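Local atomic coordinates of magnesium transporter MgtE (Enterococcus faecalis, PDB entry 2OUX), a protein that probably transports magnesium ions across the cell membrane as a homodimer, this chain being its cytosolic part with the N domain and the paired CBS domains. Residues E146-V151 with D168-I173. Numbering follows the deposited sequence.
Sequences EFVSIV and DMAETI
Val-148 points its CG2 methyl end-on at the CB methyl of Ala-170, 3.7 Å away. Val-148 CG2 also lies 3.9 Å from Ile-173 CG2. It is placed there by a first torsion that sets CG2 beside the backbone N and CG1 anti to it (chi1 -178°). Leu-163 of helix 156-166 touches both Val-148 and Ile-173. Nearby, the backbones join directly. Glu-171 N donates to Glu-146 O over 2.6 Å, at 160° at the hydrogen and with the donor tilted 17° from the carbonyl plane. Ala-170 CA adds a weaker CH contact to that oxygen. One water links the two backbones further along, accepting from Val-148 N at 2.9 Å and donating to Thr-172 O at 2.6 Å. Glu-146 OE1 is hydrogen-bonded to Thr-144 OG1 and OE2 to Thr-98 OG1. Glu-146 OE1 stays 5.2 Å from OE2 of Glu-171, whose side chain is about 4 Å from a bound magnesium ion. Arg-192 NH2 of the second subunit is hydrogen-bonded to Ala-170 O. The contact joins residues 146-148 with the loop between helix 156-166 and strand 175-179 in the first CBS domain. Buried methyls and satisfied backbone groups hold this loop, while the ion may partly offset the carboxylates' like charges.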
ATOM      1  N   GLU A 146       6.735  -4.034 -13.774  1.00 25.49           N
ATOM      2  CA  GLU A 146       7.284  -2.712 -13.526  1.00 26.14           C
ATOM      3  C   GLU A 146       7.669  -2.417 -12.077  1.00 25.77           C
ATOM      4  O   GLU A 146       6.989  -1.664 -11.389  1.00 27.33           O
ATOM      5  CB  GLU A 146       6.310  -1.668 -14.061  1.00 25.52           C
ATOM      6  CG  GLU A 146       5.955  -1.886 -15.543  1.00 25.54           C
ATOM      7  CD  GLU A 146       4.894  -2.976 -15.748  1.00 26.93           C
ATOM      8  OE1 GLU A 146       4.340  -3.470 -14.747  1.00 24.15           O
ATOM      9  OE2 GLU A 146       4.598  -3.327 -16.912  1.00 28.84           O
ATOM     10  N   PHE A 147       8.773  -3.013 -11.635  1.00 26.20           N
ATOM     11  CA  PHE A 147       9.282  -2.836 -10.274  1.00 28.00           C
ATOM     12  C   PHE A 147      10.658  -2.166 -10.328  1.00 29.54           C
ATOM     13  O   PHE A 147      11.304  -2.131 -11.378  1.00 29.72           O
ATOM     14  CB  PHE A 147       9.407  -4.194  -9.567  1.00 26.16           C
ATOM     15  CG  PHE A 147      10.308  -5.177 -10.285  1.00 28.19           C
ATOM     16  CD1 PHE A 147      11.691  -5.020 -10.268  1.00 24.33           C
ATOM     17  CD2 PHE A 147       9.767  -6.233 -11.021  1.00 25.47           C
ATOM     18  CE1 PHE A 147      12.523  -5.891 -10.974  1.00 24.65           C
ATOM     19  CE2 PHE A 147      10.591  -7.111 -11.730  1.00 26.56           C
ATOM     20  CZ  PHE A 147      11.975  -6.938 -11.707  1.00 25.64           C
ATOM     21  N   VAL A 148      11.109  -1.653  -9.189  1.00 28.91           N
ATOM     22  CA  VAL A 148      12.408  -0.999  -9.128  1.00 29.45           C
ATOM     23  C   VAL A 148      13.464  -1.899  -8.499  1.00 28.05           C
ATOM     24  O   VAL A 148      13.301  -2.369  -7.377  1.00 28.22           O
ATOM     25  CB  VAL A 148      12.352   0.303  -8.294  1.00 28.83           C
ATOM     26  CG1 VAL A 148      13.712   0.984  -8.306  1.00 28.92           C
ATOM     27  CG2 VAL A 148      11.278   1.220  -8.837  1.00 30.57           C
ATOM     28  N   SER A 149      14.552  -2.127  -9.218  1.00 27.09           N
ATOM     29  CA  SER A 149      15.629  -2.944  -8.682  1.00 29.02           C
ATOM     30  C   SER A 149      16.972  -2.231  -8.846  1.00 28.70           C
ATOM     31  O   SER A 149      17.197  -1.523  -9.827  1.00 29.48           O
ATOM     32  CB  SER A 149      15.661  -4.305  -9.383  1.00 30.77           C
ATOM     33  OG  SER A 149      15.623  -4.158 -10.787  1.00 31.57           O
ATOM     34  N   ILE A 150      17.851  -2.409  -7.870  1.00 27.80           N
ATOM     35  CA  ILE A 150      19.175  -1.797  -7.897  1.00 28.78           C
ATOM     36  C   ILE A 150      20.187  -2.803  -7.367  1.00 29.49           C
ATOM     37  O   ILE A 150      19.811  -3.869  -6.873  1.00 27.65           O
ATOM     38  CB  ILE A 150      19.237  -0.551  -6.992  1.00 26.99           C
ATOM     39  CG1 ILE A 150      18.872  -0.948  -5.559  1.00 29.84           C
ATOM     40  CG2 ILE A 150      18.323   0.525  -7.524  1.00 23.43           C
ATOM     41  CD1 ILE A 150      19.165   0.111  -4.518  1.00 31.93           C
ATOM     42  N   VAL A 151      21.469  -2.462  -7.479  1.00 32.52           N
ATOM     43  CA  VAL A 151      22.533  -3.326  -6.978  1.00 34.25           C
ATOM     44  C   VAL A 151      22.952  -2.807  -5.615  1.00 35.84           C
ATOM     45  O   VAL A 151      22.776  -1.623  -5.313  1.00 35.70           O
ATOM     46  CB  VAL A 151      23.780  -3.322  -7.892  1.00 34.96           C
ATOM     47  CG1 VAL A 151      23.436  -3.915  -9.239  1.00 35.31           C
ATOM     48  CG2 VAL A 151      24.316  -1.898  -8.043  1.00 33.98           C
ATOM     49  N   ASP A 168       9.594   6.491 -13.618  1.00 46.78           N
ATOM     50  CA  ASP A 168       8.253   6.931 -13.986  1.00 45.60           C
ATOM     51  C   ASP A 168       7.414   5.762 -14.492  1.00 43.49           C
ATOM     52  O   ASP A 168       6.192   5.789 -14.418  1.00 40.05           O
ATOM     53  CB  ASP A 168       8.326   8.005 -15.070  1.00 49.46           C
ATOM     54  CG  ASP A 168       6.979   8.640 -15.346  1.00 54.22           C
ATOM     55  OD1 ASP A 168       6.457   9.340 -14.451  1.00 56.80           O
ATOM     56  OD2 ASP A 168       6.436   8.434 -16.452  1.00 58.68           O
HETATM   57  N   MSE A 169       8.080   4.735 -15.001  1.00 43.06           N
HETATM   58  CA  MSE A 169       7.382   3.574 -15.524  1.00 43.37           C
HETATM   59  C   MSE A 169       6.960   2.572 -14.443  1.00 38.37           C
HETATM   60  O   MSE A 169       6.018   1.808 -14.638  1.00 36.55           O
HETATM   61  CB  MSE A 169       8.254   2.859 -16.570  1.00 51.08           C
HETATM   62  CG  MSE A 169       9.445   2.061 -16.015  1.00 62.64           C
HETATM   63 SE   MSE A 169      11.067   3.078 -15.622  1.00 80.95          SE
HETATM   64  CE  MSE A 169      11.762   3.234 -17.424  1.00 74.67           C
ATOM     65  N   ALA A 170       7.639   2.595 -13.302  1.00 34.46           N
ATOM     66  CA  ALA A 170       7.364   1.653 -12.214  1.00 32.05           C
ATOM     67  C   ALA A 170       5.969   1.650 -11.595  1.00 30.57           C
ATOM     68  O   ALA A 170       5.376   2.707 -11.382  1.00 29.87           O
ATOM     69  CB  ALA A 170       8.393   1.845 -11.122  1.00 29.71           C
ATOM     70  N   GLU A 171       5.454   0.450 -11.311  1.00 30.60           N
ATOM     71  CA  GLU A 171       4.143   0.285 -10.659  1.00 30.72           C
ATOM     72  C   GLU A 171       4.247   1.055  -9.349  1.00 29.46           C
ATOM     73  O   GLU A 171       3.465   1.957  -9.070  1.00 32.99           O
ATOM     74  CB  GLU A 171       3.883  -1.187 -10.299  1.00 34.05           C
ATOM     75  CG  GLU A 171       2.856  -1.950 -11.131  1.00 37.64           C
ATOM     76  CD  GLU A 171       1.416  -1.632 -10.786  1.00 34.06           C
ATOM     77  OE1 GLU A 171       1.027  -1.685  -9.609  1.00 35.91           O
ATOM     78  OE2 GLU A 171       0.657  -1.334 -11.714  1.00 41.32           O
ATOM     79  N   THR A 172       5.225   0.669  -8.541  1.00 26.57           N
ATOM     80  CA  THR A 172       5.448   1.306  -7.257  1.00 25.72           C
ATOM     81  C   THR A 172       6.945   1.427  -7.008  1.00 26.25           C
ATOM     82  O   THR A 172       7.734   0.626  -7.506  1.00 28.12           O
ATOM     83  CB  THR A 172       4.844   0.475  -6.115  1.00 23.74           C
ATOM     84  OG1 THR A 172       4.938   1.209  -4.893  1.00 22.76           O
ATOM     85  CG2 THR A 172       5.589  -0.850  -5.968  1.00 19.51           C
ATOM     86  N   ILE A 173       7.325   2.434  -6.236  1.00 25.37           N
ATOM     87  CA  ILE A 173       8.715   2.656  -5.899  1.00 23.08           C
ATOM     88  C   ILE A 173       8.825   2.627  -4.388  1.00 20.80           C
ATOM     89  O   ILE A 173       9.882   2.893  -3.841  1.00 20.22           O
ATOM     90  CB  ILE A 173       9.212   4.039  -6.401  1.00 26.16           C
ATOM     91  CG1 ILE A 173       8.543   5.172  -5.612  1.00 28.63           C
ATOM     92  CG2 ILE A 173       8.915   4.183  -7.889  1.00 26.43           C
ATOM     93  CD1 ILE A 173       9.231   6.508  -5.789  1.00 28.57           C
TER
HETATM   94  O   HOH W   1       9.375  -1.333  -6.858  1.00 18.09           O